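Local coordinates for DUF985 domain-containing protein (Shewanella oneidensis, PDB 1YUD), which is of unknown function but belongs to the cupin superfamily, whose beta-barrel folds often enclose a binding or catalytic pocket, at residues Met11-Asp16 / Asp124-Val129; Asp16-Leu21 / Gly29-Ser34; Glu71-Tyr74 / Ser80-Ile83; Ile83-Pro88 / Leu110-Cys115; Ala149-Tyr154 / Ala159-Leu164. All coordinates share one frame; numbering follows the deposited sequence.

Contact 1: residues Met11-Asp16 / Asp124-Val129; sequences MQNADD and DGFSLV
The start of helix 14-20 and the start of strand 126-133 come together at Ala14 and Phe126, whose CA atoms lie 5.6 Å apart, and no hydrogen bond spans the two segments. The contact is made by packing, most of it from the Phe126 ring against backbone and Ala14 CB. Phe126 CB touches Ala14 CB at 3.6 Å. From there the ring lies against the turn that leads into the helix, with the backbone Ala14 N and Asn13 CA over one of its faces. Its CG lies between the backbone N and the carbonyl carbon (chi1 71°), a crowded position that folds the ring back against residues 12 to 14. Phe126 CE1 then meets Gln12 O obliquely at 3.7 Å. The helix itself begins with Asp16 N bonded to Asn13 O at 2.8 Å. Ala14 also rests on Leu55 and Arg57 of strand 50-57, the sheet neighbour of strand 126-133. Gln12 packs on Leu101 of the second subunit and bonds weakly to Leu99 O of that subunit. The arrangement is that of an N-terminal helix laid over the larger antiparallel sheet of a cupin barrel, here at the subunit interface.

Contact 2: residues Asp16-Leu21 / Gly29-Ser34; sequences DFIKFL and GGFYRS
Helix 14-20 runs past strand 31-37 without hydrogen bonds between the two segments, the CA atoms of Ile18 and Phe31 standing 7.2 Å apart and those of Leu21 and Arg33 7.1 Å. This is helix-on-sheet packing in a cupin fold: the N-terminal helix covers strands 31-37, 50-57 and 126-133 of the larger antiparallel sheet. The apolar half of the contact is a branched side chain against an aromatic face. The Ile18 and Phe31 side chains run alongside each other in the same sense, and the methyl CG2 of Ile18 sits over one face of the Phe31 ring, 4.1 Å from its CG. In Ile18, CG2 is beside the backbone N, while CG1 leads away from the strand (chi1 59°), which leaves the short methyl branch to do the touching. Leu23 packs on both Ile18 and Phe31, and Leu55 of strand 50-57 supports Phe31. At the helix end the contact is between a main-chain carbonyl and aliphatic carbons: the CB and CG methylenes of Arg33 pass Leu21 O, while the Leu21 side chain packs on Tyr53 and Leu128 and on Leu101 of the second subunit. The Arg33 chain then bends at chi2 and chi3 and turns its charged end from the helix back to its own strand. There NH1 bonds to Ser34 O at 3.0 Å, nearly straight (164°); the oxygen lies in the guanidinium plane, but the donor is tilted 32° from the carbonyl plane.

Contact 3: residues Glu71-Tyr74 / Ser80-Ile83; sequences EMWY and SLTI
Trp73 and Ile83 reach for each other from opposite directions across 9.9 Å between their CA atoms, with Leu81 joining at the indole edge. From Trp73 CB, the CG atom stands anti to the carbonyl carbon, beside the backbone N (chi1 -78°), and carries the indole toward strand 81-86. On the five-membered ring, NE1 makes a weak, strongly bent hydrogen bond of 2.7 Å to Glu71 OE1, two residues back on the same strand. The six-membered ring does the touching across the contact. CE3 and CZ3 are the indole atoms nearest Ile83 CD1, and that methyl forms a CH-pi contact, 3.8 Å from the centroid of the six-membered ring and 17° off its normal. CH2 follows at 4.0 Å from Ile83 CD1, and CZ3 also meets Leu81 CD1, which lies in the indole plane. Ile83 thus takes the face and Leu81, set roughly perpendicular to the Trp73 side chain, its edge. With the indole cut back to an alanine, Glu71 OE1 would probably lose its weak N-H partner and the Ile83 and Leu81 methyls their aromatic surface, opening a gap between the two sheets. The contact joins these sheets through the buried interior of the cupin barrel: strand 71-76 lies between 126-133 and 109-111 in one, strand 81-86 between 116-121 and 92-97 in the other, with Cys131 and Val111 also packing on Trp73.

Contact 4: residues Ile83-Pro88 / Leu110-Cys115; sequences IYMISP and LVPKGC
Met85 with Cys115 and Pro112 makes the closely packed part of this contact. The CE methyl of Met85, modelled as selenomethionine, lies against the proline ring, 3.4 Å from Pro112 CD and 3.5 Å from Pro112 CG. The Met85 chain comes in roughly perpendicular to the proline. It is bent at chi2 (148°) and chi3 (55°), and the second bend swings CE round to the ring. Nearer its base the same side chain is packed by sulfur, with Met85 CB 4.1 Å from Cys115 SG and CG next to it. Cys115 CB in turn lies at 4.1 Å from Ile86 O. The contact is held by packing, without a hydrogen bond between the segments. Away from this cluster it loosens. Pro88 and Gly114, both solvent-exposed, come near without a close contact, and the Ser87 side chain starts off away from the opposing segment. Lys113 extends from the turn, its backbone N held by Asp70 OD2. The segment 110-115 is the crossing from one sheet to the other: strand 109-111 is an edge strand of the larger sheet within this chain and pairs with strand 71-76, while strand 116-121, entered just after Cys115, pairs with strand 81-86. Met85 thus packs against the crossing loop, with Phe117 and Thr93 of the flanking strands 116-121 and 92-97 packing on it.

Contact 5: residues Ala149-Tyr154 / Ala159-Leu164; sequences ALLAMY and AVVQKL
Val160 O, one residue before the Val161 that touches Leu150 and Leu151, is gripped by two backbone donors, Lys163 N at 3.1 Å and Leu164 N at 3.2 Å. This shared acceptor closes the C-terminal turn of helix 158-161, and Gln162 is the first residue to leave helical angles. The two segments belong to two short helices joined by a loop at the C-terminal end of the cupin chain, where helix 147-152 and helix 158-161 lie together against the smaller sheet. Their closest CA atoms are those of Leu150 and Val161, 6.7 Å apart, and no hydrogen bond links the two segments. A weak bond from Lys163 NZ to Ala159 O stays within the second segment. Val161 makes the close contacts, through one branch: CG1 is anti to the backbone N (chi1 -175°) and meets both leucines. Leu150 supplies its CB, with CD1 farther along also reaching the valine methyl at 3.9 Å. Leu150, Val160 and Leu164 all rest on Phe64 of strand 62-66, and Val160 and Leu164 also touch Tyr84 of strand 81-86. The Leu151 and Val161 side chains run antiparallel alongside each other. The CG1 methyl of Val161 is thus held from two neighbouring residues of one helix turn, 3.3 Å from Leu150 CB and 3.4 Å from Leu151 CD2.

Contacts 1 and 2 share helix 14-20 and form one layer: their centres are 10 Å apart, and Phe17 of contact 2 packs on Phe126 and Leu128 of contact 1. Contacts 3 and 4, centres 11 Å apart, share Ile83 and meet again where strands 71-76 and 109-111 pair. Val129 connects contact 1 to contact 3 by touching Leu81 and Trp73. Contact 5 stands off from contact 1, centres about 28 Å apart, yet joins contact 4 through Tyr84 against Val160 and Leu164, its centre 14 Å from that of contact 4. Contacts 1 to 4 also reach the second subunit; contact 5 does not. The function is unknown; contact 3 fills part of the barrel interior, where cupins commonly place their pocket.

Contact 1: residues Met11-Asp16 / Asp124-Val129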
# COMPACT_ATOMS: atom_id res chain seq x y z
N MSE A 11 -18.86 -5.97 -9.95
CA MSE A 11 -18.48 -7.36 -10.34
C MSE A 11 -17.26 -7.33 -11.25
O MSE A 11 -17.03 -8.25 -12.03
CB MSE A 11 -19.66 -8.04 -11.05
CG MSE A 11 -19.47 -9.52 -11.32
SE MSE A 11 -19.00 -10.52 -9.72
CE MSE A 11 -17.10 -10.68 -10.03
N GLN A 12 -16.49 -6.25 -11.14
CA GLN A 12 -15.28 -6.06 -11.94
C GLN A 12 -14.43 -7.32 -12.01
O GLN A 12 -14.47 -8.17 -11.12
CB GLN A 12 -14.44 -4.92 -11.36
CG GLN A 12 -14.81 -3.53 -11.84
CD GLN A 12 -13.90 -2.45 -11.27
OE1 GLN A 12 -13.75 -1.37 -11.86
NE2 GLN A 12 -13.30 -2.72 -10.11
N ASN A 13 -13.66 -7.44 -13.09
CA ASN A 13 -12.79 -8.59 -13.27
C ASN A 13 -11.41 -8.15 -13.72
O ASN A 13 -11.20 -6.99 -14.07
CB ASN A 13 -13.37 -9.56 -14.29
CG ASN A 13 -13.09 -11.01 -13.94
OD1 ASN A 13 -13.62 -11.54 -12.96
ND2 ASN A 13 -12.22 -11.65 -14.72
N ALA A 14 -10.46 -9.08 -13.71
CA ALA A 14 -9.09 -8.79 -14.09
C ALA A 14 -8.94 -8.00 -15.39
O ALA A 14 -7.98 -7.25 -15.57
CB ALA A 14 -8.30 -10.08 -14.18
N ASP A 15 -9.90 -8.15 -16.29
CA ASP A 15 -9.84 -7.45 -17.57
C ASP A 15 -10.03 -5.95 -17.41
O ASP A 15 -9.41 -5.16 -18.13
CB ASP A 15 -10.88 -8.03 -18.52
CG ASP A 15 -10.64 -9.49 -18.83
OD1 ASP A 15 -9.52 -9.82 -19.29
OD2 ASP A 15 -11.55 -10.31 -18.60
N ASP A 16 -10.89 -5.56 -16.48
CA ASP A 16 -11.17 -4.16 -16.22
C ASP A 16 -9.94 -3.48 -15.64
O ASP A 16 -9.57 -2.38 -16.05
CB ASP A 16 -12.33 -4.02 -15.23
CG ASP A 16 -13.62 -4.57 -15.77
OD1 ASP A 16 -13.61 -5.71 -16.29
OD2 ASP A 16 -14.64 -3.87 -15.68
N ASP A 124 -9.50 -19.43 -7.48
CA ASP A 124 -9.50 -18.96 -8.86
C ASP A 124 -10.21 -17.61 -8.89
O ASP A 124 -11.20 -17.39 -8.19
CB ASP A 124 -10.24 -19.94 -9.80
CG ASP A 124 -9.48 -21.25 -10.03
OD1 ASP A 124 -8.23 -21.22 -10.09
OD2 ASP A 124 -10.14 -22.30 -10.19
N GLY A 125 -9.68 -16.70 -9.70
CA GLY A 125 -10.26 -15.37 -9.79
C GLY A 125 -9.14 -14.41 -10.09
O GLY A 125 -8.18 -14.77 -10.79
N PHE A 126 -9.22 -13.19 -9.56
CA PHE A 126 -8.16 -12.21 -9.81
C PHE A 126 -7.63 -11.60 -8.52
O PHE A 126 -8.24 -11.73 -7.46
CB PHE A 126 -8.67 -11.08 -10.69
CG PHE A 126 -9.62 -10.18 -9.99
CD1 PHE A 126 -10.92 -10.58 -9.74
CD2 PHE A 126 -9.21 -8.92 -9.57
CE1 PHE A 126 -11.81 -9.75 -9.07
CE2 PHE A 126 -10.09 -8.08 -8.90
CZ PHE A 126 -11.39 -8.50 -8.66
N SER A 127 -6.50 -10.90 -8.63
CA SER A 127 -5.93 -10.24 -7.47
C SER A 127 -5.10 -9.01 -7.79
O SER A 127 -4.03 -9.10 -8.41
CB SER A 127 -5.09 -11.22 -6.67
OG SER A 127 -5.94 -12.14 -6.03
N LEU A 128 -5.63 -7.86 -7.39
CA LEU A 128 -4.97 -6.58 -7.57
C LEU A 128 -4.19 -6.41 -6.26
O LEU A 128 -4.72 -6.63 -5.17
CB LEU A 128 -5.99 -5.45 -7.73
CG LEU A 128 -5.28 -4.11 -7.96
CD1 LEU A 128 -4.56 -4.17 -9.29
CD2 LEU A 128 -6.27 -2.95 -7.94
N VAL A 129 -2.94 -5.98 -6.39
CA VAL A 129 -2.08 -5.84 -5.24
C VAL A 129 -1.16 -4.63 -5.34
O VAL A 129 -0.73 -4.24 -6.44
CB VAL A 129 -1.23 -7.12 -5.10
CG1 VAL A 129 0.23 -6.80 -4.91
CG2 VAL A 129 -1.78 -7.96 -3.98

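Contact 2: residues Asp16-Leu21 / Gly29-Ser34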
# COMPACT_ATOMS: atom_id res chain seq x y z
N ASP A 16 -10.89 -5.56 -16.48
CA ASP A 16 -11.17 -4.16 -16.22
C ASP A 16 -9.94 -3.48 -15.64
O ASP A 16 -9.57 -2.38 -16.05
CB ASP A 16 -12.33 -4.02 -15.23
CG ASP A 16 -13.62 -4.57 -15.77
OD1 ASP A 16 -13.61 -5.71 -16.29
OD2 ASP A 16 -14.64 -3.87 -15.68
N PHE A 17 -9.32 -4.16 -14.68
CA PHE A 17 -8.14 -3.65 -14.01
C PHE A 17 -6.95 -3.50 -14.95
O PHE A 17 -6.36 -2.43 -15.02
CB PHE A 17 -7.76 -4.54 -12.82
CG PHE A 17 -8.58 -4.27 -11.59
CD1 PHE A 17 -9.37 -5.26 -11.03
CD2 PHE A 17 -8.60 -3.00 -11.03
CE1 PHE A 17 -10.17 -4.99 -9.92
CE2 PHE A 17 -9.40 -2.71 -9.92
CZ PHE A 17 -10.18 -3.71 -9.37
N ILE A 18 -6.61 -4.57 -15.66
CA ILE A 18 -5.48 -4.48 -16.57
C ILE A 18 -5.69 -3.33 -17.56
O ILE A 18 -4.74 -2.65 -17.95
CB ILE A 18 -5.23 -5.82 -17.32
CG1 ILE A 18 -6.47 -6.21 -18.12
CG2 ILE A 18 -4.90 -6.91 -16.35
CD1 ILE A 18 -6.50 -5.65 -19.54
N LYS A 19 -6.95 -3.11 -17.94
CA LYS A 19 -7.29 -2.07 -18.90
C LYS A 19 -7.22 -0.67 -18.31
O LYS A 19 -6.41 0.15 -18.75
CB LYS A 19 -8.69 -2.30 -19.47
CG LYS A 19 -9.08 -1.29 -20.55
CD LYS A 19 -10.58 -1.26 -20.79
CE LYS A 19 -10.98 -0.14 -21.75
NZ LYS A 19 -12.46 0.04 -21.84
N PHE A 20 -8.07 -0.39 -17.33
CA PHE A 20 -8.09 0.93 -16.70
C PHE A 20 -6.76 1.33 -16.09
O PHE A 20 -6.37 2.49 -16.15
CB PHE A 20 -9.17 0.99 -15.63
CG PHE A 20 -10.55 1.03 -16.18
CD1 PHE A 20 -10.95 2.08 -17.01
CD2 PHE A 20 -11.47 0.03 -15.87
CE1 PHE A 20 -12.24 2.13 -17.52
CE2 PHE A 20 -12.77 0.07 -16.38
CZ PHE A 20 -13.15 1.12 -17.21
N LEU A 21 -6.07 0.36 -15.48
CA LEU A 21 -4.78 0.65 -14.86
C LEU A 21 -3.62 0.43 -15.83
O LEU A 21 -2.46 0.61 -15.47
CB LEU A 21 -4.59 -0.20 -13.60
CG LEU A 21 -5.62 -0.05 -12.47
CD1 LEU A 21 -5.26 -1.01 -11.33
CD2 LEU A 21 -5.66 1.38 -11.97
N GLY A 29 6.23 -12.58 -14.21
CA GLY A 29 4.89 -13.12 -14.30
C GLY A 29 3.87 -12.06 -13.91
O GLY A 29 4.24 -10.95 -13.52
N GLY A 30 2.59 -12.41 -14.01
CA GLY A 30 1.54 -11.47 -13.66
C GLY A 30 1.51 -10.19 -14.49
O GLY A 30 2.15 -10.10 -15.54
N PHE A 31 0.75 -9.22 -14.01
CA PHE A 31 0.58 -7.93 -14.67
C PHE A 31 0.95 -6.78 -13.74
O PHE A 31 0.77 -6.87 -12.53
CB PHE A 31 -0.86 -7.78 -15.11
CG PHE A 31 -1.24 -8.74 -16.19
CD1 PHE A 31 -0.78 -8.56 -17.49
CD2 PHE A 31 -2.05 -9.84 -15.91
CE1 PHE A 31 -1.11 -9.46 -18.51
CE2 PHE A 31 -2.39 -10.75 -16.92
CZ PHE A 31 -1.92 -10.55 -18.22
N TYR A 32 1.46 -5.68 -14.29
CA TYR A 32 1.86 -4.55 -13.47
C TYR A 32 1.85 -3.21 -14.20
O TYR A 32 1.68 -3.15 -15.42
CB TYR A 32 3.25 -4.80 -12.92
CG TYR A 32 4.35 -4.21 -13.76
CD1 TYR A 32 4.95 -3.01 -13.41
CD2 TYR A 32 4.81 -4.86 -14.90
CE1 TYR A 32 5.98 -2.47 -14.17
CE2 TYR A 32 5.84 -4.32 -15.67
CZ TYR A 32 6.42 -3.13 -15.30
OH TYR A 32 7.45 -2.59 -16.05
N ARG A 33 2.06 -2.14 -13.44
CA ARG A 33 2.10 -0.76 -13.95
C ARG A 33 2.57 0.09 -12.78
O ARG A 33 1.97 0.04 -11.71
CB ARG A 33 0.70 -0.29 -14.37
CG ARG A 33 0.66 0.83 -15.44
CD ARG A 33 1.51 2.06 -15.11
NE ARG A 33 2.33 2.46 -16.27
CZ ARG A 33 3.24 3.44 -16.29
NH1 ARG A 33 3.48 4.17 -15.21
NH2 ARG A 33 3.93 3.66 -17.41
N SER A 34 3.63 0.87 -12.96
CA SER A 34 4.09 1.72 -11.88
C SER A 34 3.02 2.75 -11.60
O SER A 34 2.38 3.25 -12.52
CB SER A 34 5.37 2.44 -12.26
OG SER A 34 6.33 1.50 -12.69

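Contact 3: residues Glu71-Tyr74 / Ser80-Ile83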
# COMPACT_ATOMS: atom_id res chain seq x y z
N GLU A 71 9.98 -4.97 0.39
CA GLU A 71 8.84 -4.67 -0.43
C GLU A 71 7.58 -4.78 0.40
O GLU A 71 7.32 -5.80 1.01
CB GLU A 71 8.78 -5.63 -1.62
CG GLU A 71 7.86 -5.18 -2.73
CD GLU A 71 7.88 -6.14 -3.91
OE1 GLU A 71 7.17 -7.17 -3.87
OE2 GLU A 71 8.64 -5.88 -4.87
N MSE A 72 6.81 -3.72 0.44
CA MSE A 72 5.59 -3.80 1.20
C MSE A 72 4.50 -4.29 0.26
O MSE A 72 4.54 -4.04 -0.95
CB MSE A 72 5.26 -2.44 1.82
CG MSE A 72 5.99 -2.20 3.16
SE MSE A 72 5.38 -3.38 4.60
CE MSE A 72 3.56 -2.71 4.74
N TRP A 73 3.54 -5.02 0.80
CA TRP A 73 2.46 -5.53 -0.01
C TRP A 73 1.14 -5.06 0.55
O TRP A 73 0.83 -5.29 1.72
CB TRP A 73 2.49 -7.06 -0.05
CG TRP A 73 3.53 -7.61 -0.99
CD1 TRP A 73 4.87 -7.36 -0.98
CD2 TRP A 73 3.30 -8.54 -2.07
NE1 TRP A 73 5.50 -8.07 -1.98
CE2 TRP A 73 4.56 -8.81 -2.66
CE3 TRP A 73 2.16 -9.18 -2.58
CZ2 TRP A 73 4.71 -9.68 -3.75
CZ3 TRP A 73 2.31 -10.05 -3.66
CH2 TRP A 73 3.58 -10.29 -4.23
N TYR A 74 0.36 -4.38 -0.27
CA TYR A 74 -0.94 -3.90 0.17
C TYR A 74 -1.98 -4.73 -0.57
O TYR A 74 -1.67 -5.34 -1.60
CB TYR A 74 -1.07 -2.41 -0.17
CG TYR A 74 -0.01 -1.59 0.54
CD1 TYR A 74 -0.22 -1.10 1.82
CD2 TYR A 74 1.24 -1.39 -0.04
CE1 TYR A 74 0.78 -0.45 2.52
CE2 TYR A 74 2.25 -0.75 0.65
CZ TYR A 74 2.02 -0.29 1.93
OH TYR A 74 3.05 0.26 2.67
N SER A 80 -7.30 -13.57 -1.96
CA SER A 80 -6.20 -13.66 -1.00
C SER A 80 -5.05 -14.41 -1.66
O SER A 80 -5.28 -15.39 -2.37
CB SER A 80 -6.65 -14.43 0.23
OG SER A 80 -6.50 -15.82 -0.01
N LEU A 81 -3.82 -13.95 -1.44
CA LEU A 81 -2.65 -14.60 -2.03
C LEU A 81 -1.89 -15.41 -0.99
O LEU A 81 -2.41 -15.71 0.08
CB LEU A 81 -1.71 -13.55 -2.64
CG LEU A 81 -2.37 -12.50 -3.54
CD1 LEU A 81 -1.33 -11.54 -4.05
CD2 LEU A 81 -3.07 -13.16 -4.70
N THR A 82 -0.65 -15.76 -1.31
CA THR A 82 0.16 -16.51 -0.38
C THR A 82 1.58 -16.26 -0.78
O THR A 82 1.98 -16.55 -1.90
CB THR A 82 -0.14 -18.00 -0.46
OG1 THR A 82 -1.52 -18.21 -0.15
CG2 THR A 82 0.71 -18.77 0.54
N ILE A 83 2.35 -15.68 0.13
CA ILE A 83 3.73 -15.37 -0.17
C ILE A 83 4.61 -16.51 0.30
O ILE A 83 4.70 -16.79 1.49
CB ILE A 83 4.18 -14.09 0.53
CG1 ILE A 83 3.09 -13.02 0.41
CG2 ILE A 83 5.48 -13.61 -0.08
CD1 ILE A 83 2.90 -12.47 -0.96

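Contact 4: residues Ile83-Pro88 / Leu110-Cys115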
# COMPACT_ATOMS: atom_id res chain seq x y z
N ILE A 83 2.35 -15.68 0.13
CA ILE A 83 3.73 -15.37 -0.17
C ILE A 83 4.61 -16.51 0.30
O ILE A 83 4.70 -16.79 1.49
CB ILE A 83 4.18 -14.09 0.53
CG1 ILE A 83 3.09 -13.02 0.41
CG2 ILE A 83 5.48 -13.61 -0.08
CD1 ILE A 83 2.90 -12.47 -0.96
N TYR A 84 5.24 -17.19 -0.65
CA TYR A 84 6.12 -18.28 -0.31
C TYR A 84 7.52 -17.68 -0.32
O TYR A 84 7.97 -17.14 -1.33
CB TYR A 84 6.00 -19.41 -1.34
CG TYR A 84 4.58 -19.93 -1.53
CD1 TYR A 84 3.63 -19.18 -2.19
CD2 TYR A 84 4.21 -21.17 -1.02
CE1 TYR A 84 2.33 -19.64 -2.37
CE2 TYR A 84 2.91 -21.65 -1.19
CZ TYR A 84 1.97 -20.88 -1.86
OH TYR A 84 0.67 -21.35 -2.05
N MSE A 85 8.19 -17.74 0.82
CA MSE A 85 9.53 -17.19 0.96
C MSE A 85 10.52 -18.26 1.40
O MSE A 85 10.18 -19.12 2.21
CB MSE A 85 9.52 -16.05 1.99
CG MSE A 85 8.62 -14.87 1.63
SE MSE A 85 7.86 -14.02 3.20
CE MSE A 85 9.55 -13.67 4.08
N ILE A 86 11.73 -18.18 0.87
CA ILE A 86 12.79 -19.13 1.20
C ILE A 86 14.03 -18.36 1.71
O ILE A 86 14.71 -17.67 0.94
CB ILE A 86 13.17 -19.97 -0.06
CG1 ILE A 86 11.96 -20.79 -0.51
CG2 ILE A 86 14.34 -20.88 0.24
CD1 ILE A 86 12.13 -21.48 -1.84
N SER A 87 14.31 -18.50 3.01
CA SER A 87 15.45 -17.81 3.63
C SER A 87 16.75 -18.23 2.97
O SER A 87 16.83 -19.30 2.38
CB SER A 87 15.53 -18.11 5.15
OG SER A 87 16.16 -19.36 5.46
N PRO A 88 17.78 -17.39 3.04
CA PRO A 88 19.04 -17.78 2.41
C PRO A 88 19.58 -19.07 3.02
O PRO A 88 20.44 -19.73 2.45
CB PRO A 88 19.95 -16.57 2.67
CG PRO A 88 19.39 -15.97 3.93
CD PRO A 88 17.90 -16.08 3.71
N LEU A 110 5.16 -7.65 4.75
CA LEU A 110 6.48 -7.18 4.40
C LEU A 110 7.41 -8.33 4.03
O LEU A 110 7.80 -9.14 4.87
CB LEU A 110 7.02 -6.36 5.57
CG LEU A 110 8.43 -5.79 5.52
CD1 LEU A 110 9.41 -6.89 5.85
CD2 LEU A 110 8.69 -5.18 4.15
N VAL A 111 7.77 -8.40 2.76
CA VAL A 111 8.67 -9.44 2.29
C VAL A 111 10.10 -8.91 2.38
O VAL A 111 10.55 -8.10 1.55
CB VAL A 111 8.28 -9.89 0.84
CG1 VAL A 111 7.89 -8.70 -0.00
CG2 VAL A 111 9.43 -10.65 0.20
N PRO A 112 10.84 -9.35 3.41
CA PRO A 112 12.23 -8.96 3.67
C PRO A 112 13.17 -9.14 2.51
O PRO A 112 13.12 -10.15 1.82
CB PRO A 112 12.63 -9.83 4.87
CG PRO A 112 11.76 -11.05 4.72
CD PRO A 112 10.42 -10.43 4.32
N LYS A 113 14.04 -8.16 2.30
CA LYS A 113 15.00 -8.21 1.21
C LYS A 113 15.96 -9.38 1.36
O LYS A 113 16.03 -10.00 2.42
CB LYS A 113 15.79 -6.91 1.11
CG LYS A 113 16.61 -6.56 2.35
CD LYS A 113 17.35 -5.24 2.15
CE LYS A 113 18.17 -4.87 3.38
NZ LYS A 113 18.86 -3.56 3.19
N GLY A 114 16.70 -9.66 0.29
CA GLY A 114 17.68 -10.73 0.31
C GLY A 114 17.10 -12.13 0.32
O GLY A 114 17.85 -13.11 0.32
N CYS A 115 15.77 -12.24 0.32
CA CYS A 115 15.15 -13.56 0.33
C CYS A 115 14.45 -13.86 -1.00
O CYS A 115 13.92 -12.96 -1.67
CB CYS A 115 14.13 -13.64 1.46
SG CYS A 115 12.43 -13.29 0.95

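Contact 5: residues Ala149-Tyr154 / Ala159-Leu164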
# COMPACT_ATOMS: atom_id res chain seq x y z
N ALA A 149 18.40 -24.16 -10.82
CA ALA A 149 19.10 -23.71 -9.63
C ALA A 149 18.27 -23.91 -8.37
O ALA A 149 18.81 -24.25 -7.32
CB ALA A 149 19.48 -22.24 -9.78
N LEU A 150 16.96 -23.72 -8.48
CA LEU A 150 16.09 -23.86 -7.32
C LEU A 150 15.93 -25.28 -6.78
O LEU A 150 15.63 -25.46 -5.60
CB LEU A 150 14.72 -23.25 -7.63
CG LEU A 150 14.73 -21.73 -7.83
CD1 LEU A 150 13.31 -21.25 -8.01
CD2 LEU A 150 15.39 -21.05 -6.63
N LEU A 151 16.10 -26.28 -7.63
CA LEU A 151 16.02 -27.66 -7.15
C LEU A 151 17.41 -28.07 -6.68
O LEU A 151 17.56 -29.00 -5.88
CB LEU A 151 15.53 -28.60 -8.26
CG LEU A 151 14.01 -28.70 -8.42
CD1 LEU A 151 13.38 -29.10 -7.10
CD2 LEU A 151 13.47 -27.37 -8.87
N ALA A 152 18.43 -27.38 -7.18
CA ALA A 152 19.80 -27.63 -6.77
C ALA A 152 19.78 -27.20 -5.31
O ALA A 152 19.60 -28.02 -4.41
CB ALA A 152 20.75 -26.76 -7.57
N MSE A 153 19.96 -25.91 -5.09
CA MSE A 153 19.91 -25.37 -3.74
C MSE A 153 18.47 -25.64 -3.30
O MSE A 153 17.57 -25.70 -4.13
CB MSE A 153 20.23 -23.86 -3.77
CG MSE A 153 19.27 -23.00 -4.62
SE MSE A 153 19.94 -21.25 -5.26
CE MSE A 153 20.46 -20.45 -3.57
N TYR A 154 18.25 -25.82 -2.00
CA TYR A 154 16.90 -26.09 -1.49
C TYR A 154 16.20 -27.25 -2.20
O TYR A 154 15.28 -27.04 -2.98
CB TYR A 154 16.00 -24.85 -1.62
CG TYR A 154 16.70 -23.53 -1.45
CD1 TYR A 154 17.55 -23.29 -0.37
CD2 TYR A 154 16.54 -22.52 -2.38
CE1 TYR A 154 18.22 -22.07 -0.23
CE2 TYR A 154 17.20 -21.30 -2.26
CZ TYR A 154 18.04 -21.09 -1.19
OH TYR A 154 18.72 -19.90 -1.09
N ALA A 159 8.31 -29.51 -4.02
CA ALA A 159 6.87 -29.35 -4.16
C ALA A 159 6.40 -27.95 -4.57
O ALA A 159 5.60 -27.81 -5.50
CB ALA A 159 6.19 -29.77 -2.86
N VAL A 160 6.88 -26.91 -3.89
CA VAL A 160 6.47 -25.55 -4.19
C VAL A 160 7.36 -24.90 -5.26
O VAL A 160 6.94 -23.95 -5.92
CB VAL A 160 6.49 -24.66 -2.92
CG1 VAL A 160 7.90 -24.21 -2.63
CG2 VAL A 160 5.55 -23.48 -3.10
N VAL A 161 8.58 -25.40 -5.42
CA VAL A 161 9.48 -24.86 -6.43
C VAL A 161 8.91 -25.18 -7.82
O VAL A 161 9.10 -24.42 -8.78
CB VAL A 161 10.89 -25.47 -6.31
CG1 VAL A 161 11.82 -24.80 -7.30
CG2 VAL A 161 11.41 -25.29 -4.90
N GLN A 162 8.19 -26.30 -7.92
CA GLN A 162 7.57 -26.74 -9.16
C GLN A 162 6.30 -25.97 -9.48
O GLN A 162 5.57 -26.33 -10.41
CB GLN A 162 7.21 -28.22 -9.10
CG GLN A 162 8.37 -29.18 -8.97
CD GLN A 162 7.91 -30.62 -9.02
OE1 GLN A 162 6.95 -31.01 -8.34
NE2 GLN A 162 8.58 -31.43 -9.83
N LYS A 163 6.01 -24.93 -8.71
CA LYS A 163 4.82 -24.13 -8.97
C LYS A 163 5.18 -22.67 -9.23
O LYS A 163 4.63 -22.04 -10.13
CB LYS A 163 3.84 -24.22 -7.79
CG LYS A 163 2.97 -25.47 -7.79
CD LYS A 163 3.81 -26.75 -7.78
CE LYS A 163 2.91 -27.99 -7.85
NZ LYS A 163 3.68 -29.28 -7.82
N LEU A 164 6.13 -22.17 -8.44
CA LEU A 164 6.57 -20.78 -8.56
C LEU A 164 7.91 -20.69 -9.28
O LEU A 164 8.73 -19.84 -8.96
CB LEU A 164 6.69 -20.15 -7.17
CG LEU A 164 5.53 -20.32 -6.18
CD1 LEU A 164 5.88 -19.62 -4.88
CD2 LEU A 164 4.26 -19.74 -6.76